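Local coordinates for protein MgGH51 (Meripilus giganteus, PDB 6ZPY) that probably removes alpha-L-arabinofuranosyl groups from plant cell-wall polysaccharides, as a family GH51 alpha-L-arabinofuranosidase, and here holds the sugar alpha-L-arabinofuranose, at residues A[229-234]-A[348-353]; A[109-114]-A[162-167]. All coordinates share one frame; numbering follows the deposited sequence. Where two conformers were deposited one is given.

Contact 1 (A[229-234]-A[348-353]). With AHR (alpha-L-arabinofuranose), chain F.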
ATOM      1  N   GLY A 229      -5.863  -6.013   3.194  1.00 11.22           N
ATOM      2  CA  GLY A 229      -7.047  -5.156   3.068  1.00 11.68           C
ATOM      3  C   GLY A 229      -7.833  -5.121   4.368  1.00 11.26           C
ATOM      4  O   GLY A 229      -7.492  -5.885   5.257  1.00 13.09           O
ATOM      5  N   GLY A 230      -8.807  -4.223   4.477  1.00 10.52           N
ATOM      6  CA  GLY A 230      -9.368  -3.527   3.336  1.00  9.95           C
ATOM      7  C   GLY A 230     -10.285  -4.381   2.496  1.00 10.49           C
ATOM      8  O   GLY A 230     -10.256  -5.608   2.566  1.00 10.86           O
ATOM      9  N   ASN A 231     -11.068  -3.728   1.653  1.00 10.53           N
ATOM     10  CA  ASN A 231     -12.035  -4.451   0.803  1.00  9.84           C
ATOM     11  C   ASN A 231     -11.360  -5.507  -0.052  1.00  9.95           C
ATOM     12  O   ASN A 231     -11.966  -6.505  -0.332  1.00 10.21           O
ATOM     13  CB  ASN A 231     -12.794  -3.475  -0.056  1.00 10.48           C
ATOM     14  CG  ASN A 231     -13.911  -2.795   0.678  1.00 13.09           C
ATOM     15  OD1 ASN A 231     -14.019  -2.885   1.897  1.00 12.83           O
ATOM     16  ND2 ASN A 231     -14.700  -2.034  -0.051  1.00 13.12           N
ATOM     17  N   ASN A 232     -10.149  -5.227  -0.491  1.00 10.01           N
ATOM     18  CA  ASN A 232      -9.485  -6.125  -1.437  1.00  9.94           C
ATOM     19  C   ASN A 232      -9.179  -7.484  -0.813  1.00 10.81           C
ATOM     20  O   ASN A 232      -8.883  -8.415  -1.535  1.00 11.37           O
ATOM     21  CB  ASN A 232      -8.186  -5.556  -1.988  1.00 11.04           C
ATOM     22  CG  ASN A 232      -7.887  -6.032  -3.402  1.00 10.45           C
ATOM     23  OD1 ASN A 232      -8.771  -5.975  -4.281  1.00 11.59           O
ATOM     24  ND2 ASN A 232      -6.666  -6.507  -3.595  1.00 11.37           N
ATOM     25  N   LEU A 233      -9.259  -7.597   0.521  1.00 10.81           N
ATOM     26  CA  LEU A 233      -9.171  -8.909   1.180  1.00 10.40           C
ATOM     27  C   LEU A 233     -10.412  -9.747   0.865  1.00 10.22           C
ATOM     28  O   LEU A 233     -10.290 -10.976   0.765  1.00 10.29           O
ATOM     29  CB  LEU A 233      -9.086  -8.632   2.680  1.00 10.42           C
ATOM     30  CG  LEU A 233      -9.233  -9.839   3.597  1.00 10.21           C
ATOM     31  CD1 LEU A 233      -7.970 -10.678   3.566  1.00 12.23           C
ATOM     32  CD2 LEU A 233      -9.592  -9.411   5.017  1.00 12.27           C
ATOM     33  N   GLU A 234     -11.563  -9.097   0.812  1.00 10.56           N
ATOM     34  CA  GLU A 234     -12.834  -9.773   1.004  1.00 10.64           C
ATOM     35  C   GLU A 234     -13.302 -10.511  -0.241  1.00 11.99           C
ATOM     36  O   GLU A 234     -13.964 -11.519  -0.094  1.00 10.77           O
ATOM     37  CB  GLU A 234     -13.868  -8.793   1.494  1.00 10.12           C
ATOM     38  CG  GLU A 234     -13.606  -8.339   2.911  1.00 12.34           C
ATOM     39  CD  GLU A 234     -14.544  -7.258   3.347  1.00 12.49           C
ATOM     40  OE1 GLU A 234     -15.604  -7.579   3.961  1.00 12.82           O
ATOM     41  OE2 GLU A 234     -14.242  -6.106   3.120  1.00 13.25           O
ATOM     42  N   VAL A 348      -9.255  -9.961  11.995  1.00 11.15           N
ATOM     43  CA  VAL A 348     -10.207 -10.988  11.578  1.00 10.01           C
ATOM     44  C   VAL A 348     -11.281 -10.348  10.691  1.00 10.35           C
ATOM     45  O   VAL A 348     -12.230  -9.787  11.146  1.00 11.12           O
ATOM     46  CB  VAL A 348     -10.800 -11.685  12.828  1.00 10.58           C
ATOM     47  CG1 VAL A 348     -11.773 -12.772  12.370  1.00 12.95           C
ATOM     48  CG2 VAL A 348      -9.681 -12.292  13.660  1.00 11.70           C
ATOM     49  N   GLY A 349     -11.049 -10.439   9.390  1.00 10.94           N
ATOM     50  CA  GLY A 349     -11.929  -9.842   8.372  1.00 11.05           C
ATOM     51  C   GLY A 349     -11.592  -8.407   8.124  1.00 10.28           C
ATOM     52  O   GLY A 349     -10.522  -7.938   8.482  1.00 10.90           O
ATOM     53  N   ASN A 350     -12.507  -7.752   7.455  1.00 10.97           N
ATOM     54  CA  ASN A 350     -12.469  -6.311   7.233  1.00  9.76           C
ATOM     55  C   ASN A 350     -13.878  -5.751   7.326  1.00 10.05           C
ATOM     56  O   ASN A 350     -14.791  -6.280   6.666  1.00 11.48           O
ATOM     57  CB  ASN A 350     -11.959  -6.038   5.800  1.00 10.95           C
ATOM     58  CG  ASN A 350     -11.886  -4.557   5.512  1.00 11.29           C
ATOM     59  OD1 ASN A 350     -11.139  -3.822   6.182  1.00 11.82           O
ATOM     60  ND2 ASN A 350     -12.680  -4.098   4.552  1.00 11.69           N
ATOM     61  N   GLU A 351     -14.052  -4.707   8.115  1.00 11.04           N
ATOM     62  CA  GLU A 351     -15.336  -3.966   8.163  1.00 11.40           C
ATOM     63  C   GLU A 351     -16.473  -4.971   8.283  1.00 11.98           C
ATOM     64  O   GLU A 351     -17.453  -4.866   7.582  1.00 11.39           O
ATOM     65  CB  GLU A 351     -15.468  -3.036   6.959  1.00 10.53           C
ATOM     66  CG  GLU A 351     -14.429  -1.926   7.021  1.00 10.46           C
ATOM     67  CD  GLU A 351     -14.760  -0.735   6.159  1.00 11.19           C
ATOM     68  OE1 GLU A 351     -15.555  -0.930   5.221  1.00 13.07           O
ATOM     69  OE2 GLU A 351     -14.269   0.351   6.492  1.00 13.95           O
ATOM     70  N   ASP A 352     -16.412  -5.808   9.313  1.00 11.21           N
ATOM     71  CA  ASP A 352     -17.490  -6.786   9.538  1.00 10.41           C
ATOM     72  C   ASP A 352     -18.683  -6.124  10.209  1.00 10.37           C
ATOM     73  O   ASP A 352     -19.703  -6.815  10.360  1.00 11.69           O
ATOM     74  CB  ASP A 352     -16.970  -8.017  10.252  1.00 10.37           C
ATOM     75  CG  ASP A 352     -16.102  -8.832   9.326  1.00 11.16           C
ATOM     76  OD1 ASP A 352     -16.667  -9.643   8.551  1.00 11.45           O
ATOM     77  OD2 ASP A 352     -14.885  -8.624   9.393  1.00 11.90           O
ATOM     78  N   PHE A 353     -18.657  -4.826  10.497  1.00 10.61           N
ATOM     79  CA  PHE A 353     -19.906  -4.132  10.869  1.00 11.93           C
ATOM     80  C   PHE A 353     -20.943  -4.316   9.757  1.00 11.21           C
ATOM     81  O   PHE A 353     -22.145  -4.331  10.028  1.00 12.43           O
ATOM     82  CB  PHE A 353     -19.640  -2.690  11.264  1.00 11.47           C
ATOM     83  CG  PHE A 353     -18.792  -1.884  10.300  1.00 12.83           C
ATOM     84  CD1 PHE A 353     -19.343  -1.314   9.161  1.00 14.95           C
ATOM     85  CD2 PHE A 353     -17.459  -1.693  10.561  1.00 14.31           C
ATOM     86  CE1 PHE A 353     -18.580  -0.511   8.345  1.00 15.73           C
ATOM     87  CE2 PHE A 353     -16.684  -0.948   9.694  1.00 14.89           C
ATOM     88  CZ  PHE A 353     -17.252  -0.335   8.617  1.00 16.36           C
TER
HETATM   89  O5  AHR F 710      -9.701   2.762   2.087  1.00 21.84           O
HETATM   90  C5  AHR F 710     -10.783   2.378   1.164  1.00 24.95           C
HETATM   91  C4  AHR F 710     -11.898   1.456   1.712  1.00 19.08           C
HETATM   92  O4  AHR F 710     -12.530   2.040   2.889  1.00 19.73           O
HETATM   93  C3  AHR F 710     -11.390   0.161   2.279  1.00 18.37           C
HETATM   94  O3  AHR F 710     -11.088  -0.877   1.375  1.00 13.04           O
HETATM   95  C2  AHR F 710     -12.531  -0.264   3.282  1.00 18.13           C
HETATM   96  O2  AHR F 710     -11.988  -1.203   4.226  1.00 12.75           O
HETATM   97  C1  AHR F 710     -13.130   1.066   3.781  1.00 16.05           C
HETATM   98  O1  AHR F 710     -14.518   0.934   3.356  1.00 25.96           O
HETATM   99  O   HOH W   1      -8.637  -6.038   7.811  1.00 12.74           O
HETATM  100  O   HOH W   2     -16.183  -2.996   3.535  1.00 12.95           O
HETATM  101  O   HOH W   3     -14.853  -9.426   6.382  1.00 10.78           O
HETATM  102  O   HOH W   4     -17.081  -5.451   4.548  1.00 14.07           O
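The Gly230 backbone lies against one face of the Asn350 amide, with Asn350 CG 3.4 Å from Gly230 C, while Glu234 OE2 and O2 of the arabinofuranose meet ND2 near the plane; the Asn231 amide crosses that of Asn350 with planes 77° apart. The setting is the mouth of a (beta/alpha)8 barrel: residues 229-234 come just after strand 224-227, and residues 348-353 run on from strand 345-348.

Asn350 ND2 gives Glu234 OE2 a bond of 2.9 Å that is nearly straight (173°), reaching the carboxylate from above its plane, the two groups standing almost perpendicular. ND2 also donates to sugar O2, 3.0 Å away. Asn350 OD1 takes a weak bond of 2.9 Å from Gly230 N, which comes from over the amide face rather than in its plane, and another from Arg226. Asn350 is therefore a first-shell sugar ligand, positioned by Glu234 behind it.

A cis peptide precedes Gly230, and just beyond it Asn231 N donates to sugar O3 (2.9 Å). The Asn350-Glu351 pair after the fourth strand is consistent with the Asn-Glu signature of GH51 enzymes, in which this glutamate is the acid/base; Glu351 OE1 accepts a bond from sugar O1 and OE2 is bonded to His400.

Asn350 CG lies opposite its backbone N (chi1 -180°), which carries the amide across to 229-234. Glu234 OE1 sits 3.1 Å from Asn350 O, two acceptors facing each other, but waters 3 and 4 are also bonded to OE1. An alanine here would remove the carboxylate and would probably leave Asn350 ND2 without that acceptor, with less to fix the turn of its amide. Farther from the sugar, Leu233 CD2 packs at 3.8 Å on Gly349 C, and water 1 joins Gly229 O to Gly349 O with two 2.8 Å bonds.

Contact 2 (A[109-114]-A[162-167]). With NAG (2-acetamido-2-deoxy-beta-D-glucopyranose), chain E; NAG (2-acetamido-2-deoxy-beta-D-glucopyranose), chain B.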
ATOM      1  N   THR A 109      19.789   5.416 -16.616  1.00 13.98           N
ATOM      2  CA  THR A 109      20.604   5.063 -15.421  1.00 13.39           C
ATOM      3  C   THR A 109      20.133   3.731 -14.859  1.00 12.56           C
ATOM      4  O   THR A 109      20.730   3.270 -13.873  1.00 14.48           O
ATOM      5  CB  THR A 109      20.616   6.155 -14.339  1.00 14.37           C
ATOM      6  OG1 THR A 109      19.352   6.146 -13.651  1.00 15.05           O
ATOM      7  CG2 THR A 109      20.934   7.538 -14.898  1.00 14.69           C
ATOM      8  N   TRP A 110      19.099   3.150 -15.440  1.00 12.71           N
ATOM      9  CA  TRP A 110      18.520   1.875 -14.969  1.00 13.22           C
ATOM     10  C   TRP A 110      18.791   0.764 -15.954  1.00 11.84           C
ATOM     11  O   TRP A 110      18.738   1.025 -17.188  1.00 13.74           O
ATOM     12  CB  TRP A 110      17.026   1.983 -14.774  1.00 13.12           C
ATOM     13  CG  TRP A 110      16.627   2.891 -13.658  1.00 13.37           C
ATOM     14  CD1 TRP A 110      17.411   3.569 -12.766  1.00 15.55           C
ATOM     15  CD2 TRP A 110      15.279   3.267 -13.392  1.00 13.07           C
ATOM     16  NE1 TRP A 110      16.614   4.328 -11.942  1.00 16.71           N
ATOM     17  CE2 TRP A 110      15.297   4.131 -12.282  1.00 16.49           C
ATOM     18  CE3 TRP A 110      14.053   2.857 -13.918  1.00 15.93           C
ATOM     19  CZ2 TRP A 110      14.131   4.673 -11.755  1.00 15.77           C
ATOM     20  CZ3 TRP A 110      12.900   3.398 -13.394  1.00 15.99           C
ATOM     21  CH2 TRP A 110      12.941   4.292 -12.331  1.00 18.30           C
ATOM     22  N   THR A 111      19.049  -0.440 -15.448  1.00 12.39           N
ATOM     23  CA  THR A 111      19.030  -1.683 -16.216  1.00 13.12           C
ATOM     24  C   THR A 111      17.684  -2.351 -15.929  1.00 12.60           C
ATOM     25  O   THR A 111      17.258  -2.419 -14.756  1.00 14.03           O
ATOM     26  CB  THR A 111      20.198  -2.605 -15.867  1.00 14.74           C
ATOM     27  OG1 THR A 111      21.428  -1.963 -16.208  1.00 15.59           O
ATOM     28  CG2 THR A 111      20.084  -3.902 -16.622  1.00 16.48           C
ATOM     29  N   TYR A 112      16.992  -2.777 -16.962  1.00 11.19           N
ATOM     30  CA  TYR A 112      15.684  -3.448 -16.862  1.00 11.72           C
ATOM     31  C   TYR A 112      15.889  -4.916 -17.139  1.00 13.09           C
ATOM     32  O   TYR A 112      16.785  -5.329 -17.888  1.00 12.90           O
ATOM     33  CB  TYR A 112      14.685  -2.857 -17.853  1.00 11.33           C
ATOM     34  CG  TYR A 112      14.397  -1.394 -17.668  1.00 11.36           C
ATOM     35  CD1 TYR A 112      15.315  -0.425 -18.039  1.00 11.60           C
ATOM     36  CD2 TYR A 112      13.207  -0.959 -17.140  1.00 10.75           C
ATOM     37  CE1 TYR A 112      15.052   0.911 -17.863  1.00 12.10           C
ATOM     38  CE2 TYR A 112      12.898   0.381 -16.978  1.00 11.96           C
ATOM     39  CZ  TYR A 112      13.847   1.331 -17.337  1.00 11.26           C
ATOM     40  OH  TYR A 112      13.575   2.665 -17.216  1.00 12.85           O
ATOM     41  N   LYS A 113      15.027  -5.711 -16.539  1.00 12.56           N
ATOM     42  CA  LYS A 113      15.015  -7.166 -16.755  1.00 11.58           C
ATOM     43  C   LYS A 113      13.701  -7.511 -17.444  1.00 10.88           C
ATOM     44  O   LYS A 113      12.644  -7.369 -16.867  1.00 11.57           O
ATOM     45  CB  LYS A 113      15.148  -7.913 -15.437  1.00 13.74           C
ATOM     46  CG  LYS A 113      16.522  -7.762 -14.812  1.00 19.18           C
ATOM     47  CD  LYS A 113      16.817  -8.672 -13.642  1.00 25.05           C
ATOM     48  CE  LYS A 113      18.255  -8.486 -13.164  1.00 34.70           C
ATOM     49  NZ  LYS A 113      18.492  -9.120 -11.852  1.00 41.40           N
ATOM     50  N   ALA A 114      13.803  -7.959 -18.691  1.00 11.78           N
ATOM     51  CA  ALA A 114      12.672  -8.421 -19.488  1.00 11.51           C
ATOM     52  C   ALA A 114      12.663  -9.933 -19.485  1.00 11.69           C
ATOM     53  O   ALA A 114      13.715 -10.568 -19.638  1.00 12.36           O
ATOM     54  CB  ALA A 114      12.786  -7.881 -20.892  1.00 12.23           C
ATOM     55  N   GLU A 162      18.308  -8.464 -20.451  1.00 13.25           N
ATOM     56  CA  GLU A 162      18.456  -7.146 -19.847  1.00 13.68           C
ATOM     57  C   GLU A 162      18.284  -6.073 -20.914  1.00 11.77           C
ATOM     58  O   GLU A 162      18.542  -6.308 -22.133  1.00 14.10           O
ATOM     59  CB  GLU A 162      19.783  -7.045 -19.096  1.00 15.56           C
ATOM     60  CG  GLU A 162      19.814  -7.983 -17.879  1.00 17.59           C
ATOM     61  CD  GLU A 162      21.037  -7.870 -16.980  1.00 21.69           C
ATOM     62  OE1 GLU A 162      22.012  -7.216 -17.410  1.00 22.43           O
ATOM     63  OE2 GLU A 162      20.981  -8.380 -15.826  1.00 31.66           O
ATOM     64  N   LEU A 163      17.876  -4.898 -20.478  1.00 11.88           N
ATOM     65  CA  LEU A 163      17.684  -3.750 -21.368  1.00 12.00           C
ATOM     66  C   LEU A 163      18.374  -2.535 -20.797  1.00 12.62           C
ATOM     67  O   LEU A 163      18.182  -2.156 -19.624  1.00 12.19           O
ATOM     68  CB  LEU A 163      16.218  -3.459 -21.570  1.00 13.43           C
ATOM     69  CG  LEU A 163      15.490  -4.486 -22.407  1.00 13.43           C
ATOM     70  CD1 LEU A 163      13.995  -4.230 -22.351  1.00 14.26           C
ATOM     71  CD2 LEU A 163      15.993  -4.530 -23.824  1.00 13.32           C
ATOM     72  N   HIS A 164      19.151  -1.896 -21.660  0.50 12.26           N
ATOM     73  CA  HIS A 164      19.923  -0.686 -21.317  0.50 12.08           C
ATOM     74  C   HIS A 164      19.516   0.439 -22.245  0.50 12.68           C
ATOM     75  O   HIS A 164      19.910   0.451 -23.416  0.50 14.09           O
ATOM     76  CB  HIS A 164      21.423  -0.947 -21.454  0.50 13.57           C
ATOM     77  CG  HIS A 164      21.936  -2.083 -20.642  0.50 14.64           C
ATOM     78  ND1 HIS A 164      22.135  -1.978 -19.283  0.50 14.73           N
ATOM     79  CD2 HIS A 164      22.321  -3.324 -21.001  0.50 15.38           C
ATOM     80  CE1 HIS A 164      22.611  -3.125 -18.835  0.50 15.59           C
ATOM     81  NE2 HIS A 164      22.764  -3.960 -19.875  0.50 15.20           N
ATOM     82  N   PRO A 165      18.731   1.422 -21.789  1.00 12.57           N
ATOM     83  CA  PRO A 165      18.338   2.496 -22.686  1.00 12.73           C
ATOM     84  C   PRO A 165      19.522   3.331 -23.146  1.00 11.62           C
ATOM     85  O   PRO A 165      20.416   3.632 -22.394  1.00 12.76           O
ATOM     86  CB  PRO A 165      17.396   3.359 -21.866  1.00 13.07           C
ATOM     87  CG  PRO A 165      16.884   2.414 -20.803  1.00 13.91           C
ATOM     88  CD  PRO A 165      18.063   1.512 -20.469  1.00 13.82           C
ATOM     89  N   THR A 166      19.461   3.760 -24.397  0.70  9.42           N
ATOM     90  CA  THR A 166      20.488   4.661 -24.957  1.00 12.52           C
ATOM     91  C   THR A 166      20.244   6.099 -24.546  0.70  9.96           C
ATOM     92  O   THR A 166      21.145   6.907 -24.660  0.70 10.21           O
ATOM     93  CB  THR A 166      20.552   4.520 -26.465  1.00 14.23           C
ATOM     94  OG1 THR A 166      19.274   4.893 -26.989  1.00 14.92           O
ATOM     95  CG2 THR A 166      21.018   3.153 -26.891  1.00 14.40           C
ATOM     96  N   ALA A 167      19.033   6.386 -24.126  1.00 14.32           N
ATOM     97  CA  ALA A 167      18.647   7.713 -23.675  1.00 12.95           C
ATOM     98  C   ALA A 167      17.452   7.579 -22.776  1.00 14.64           C
ATOM     99  O   ALA A 167      16.633   6.690 -23.043  1.00 16.02           O
ATOM    100  CB  ALA A 167      18.375   8.630 -24.848  1.00 15.63           C
TER
HETATM  101  C1  NAG E   1      21.030  -8.869 -23.313  1.00 15.46           C
HETATM  102  C2  NAG E   1      22.203  -8.002 -22.828  1.00 15.44           C
HETATM  103  C3  NAG E   1      23.283  -8.868 -22.262  1.00 16.59           C
HETATM  104  C4  NAG E   1      22.686  -9.783 -21.173  1.00 16.72           C
HETATM  105  C5  NAG E   1      21.506 -10.585 -21.740  1.00 15.96           C
HETATM  106  C6  NAG E   1      20.845 -11.496 -20.707  1.00 16.65           C
HETATM  107  C7  NAG E   1      22.322  -6.014 -24.159  1.00 15.13           C
HETATM  108  C8  NAG E   1      22.853  -5.428 -25.443  1.00 20.03           C
HETATM  109  N2  NAG E   1      22.690  -7.238 -23.936  1.00 16.05           N
HETATM  110  O3  NAG E   1      24.308  -8.088 -21.683  1.00 19.72           O
HETATM  111  O4  NAG E   1      23.706 -10.721 -20.820  1.00 20.71           O
HETATM  112  O5  NAG E   1      20.548  -9.652 -22.225  1.00 14.42           O
HETATM  113  O6  NAG E   1      20.421 -10.679 -19.626  1.00 16.68           O
HETATM  114  O7  NAG E   1      21.564  -5.355 -23.428  1.00 17.05           O
HETATM  115  C1  NAG B   2      23.795 -10.813 -19.402  1.00 20.85           C
HETATM  116  C2  NAG B   2      24.507 -12.090 -18.993  1.00 25.17           C
HETATM  117  C3  NAG B   2      24.697 -12.144 -17.478  1.00 31.57           C
HETATM  118  C4  NAG B   2      25.441 -10.930 -17.022  1.00 31.39           C
HETATM  119  C5  NAG B   2      24.734  -9.672 -17.531  1.00 29.59           C
HETATM  120  C6  NAG B   2      25.588  -8.489 -17.159  1.00 29.91           C
HETATM  121  C7  NAG B   2      23.994 -13.832 -20.645  1.00 29.14           C
HETATM  122  C8  NAG B   2      23.090 -15.019 -20.905  1.00 37.20           C
HETATM  123  N2  NAG B   2      23.790 -13.281 -19.467  1.00 24.22           N
HETATM  124  O3  NAG B   2      25.482 -13.279 -17.171  1.00 39.59           O
HETATM  125  O4  NAG B   2      25.521 -10.861 -15.604  1.00 40.35           O
HETATM  126  O5  NAG B   2      24.576  -9.711 -18.961  1.00 22.16           O
HETATM  127  O6  NAG B   2      26.862  -8.736 -17.772  1.00 34.02           O
HETATM  128  O7  NAG B   2      24.829 -13.389 -21.438  1.00 31.66           O
HETATM  129  O   HOH W   5      21.125   0.519 -18.481  1.00 14.38           O
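Tyr112 and Leu163 form an antiparallel hydrogen-bonded pair: Tyr112 N gives Leu163 O a 3.0 Å bond lying in the carbonyl plane (174° at the hydrogen), and Leu163 N returns one of 2.8 Å to Tyr112 O. Leu163 O also lies at the edge of the Tyr112 ring, whose CE1 rests 3.8 Å from Pro165 CG. On this same side Ala114 CB meets Leu163 CD1.

The other face is polar. Lys113 and Glu162, a non-hydrogen-bonded pair, run side by side, with Lys113 NZ still 4.7 Å from Glu162 OE2. Beyond the strand ends, the edge of the His164 ring faces Thr111 OG1, and water 5 connects His164 ND1 with Trp110 O.

Outward, strand 112-119 lies between 157-163 and 189-198 in one sheet of a beta-sandwich; Tyr112 and Ala114 also touch strand 129-136 of the other sheet. Tyr112 OH is fixed by Lys105 O and Asp107 N. On the outer side of edge strand 157-163, Glu162 N donates to O5 (3.1 Å) and O6 (3.2 Å) of a glycan N-acetylglucosamine. A sugar thus takes up a backbone N-H that a further strand could have used, which probably discourages edge-to-edge pairing there.

Contact 1 is a buried meeting of two segments that follow barrel strands at the mouth of the catalytic barrel, whereas contact 2 is partly exposed and joins two strands at the margin of a beta-sandwich. They share no helix or strand, and lie on opposite sides of the chain's centre, about 39 Å between centres and 23 Å between nearest atoms. Side-chain amides and carboxylates dominate the first, with four waters bound between its segments; backbone pairing and apolar packing carry the second. Carbohydrate appears at both but in different roles: at 229-234/348-353 an arabinofuranose is held by side chains as well as backbone, while at 109-114/162-167 a surface glycan is hydrogen-bonded through a main-chain nitrogen.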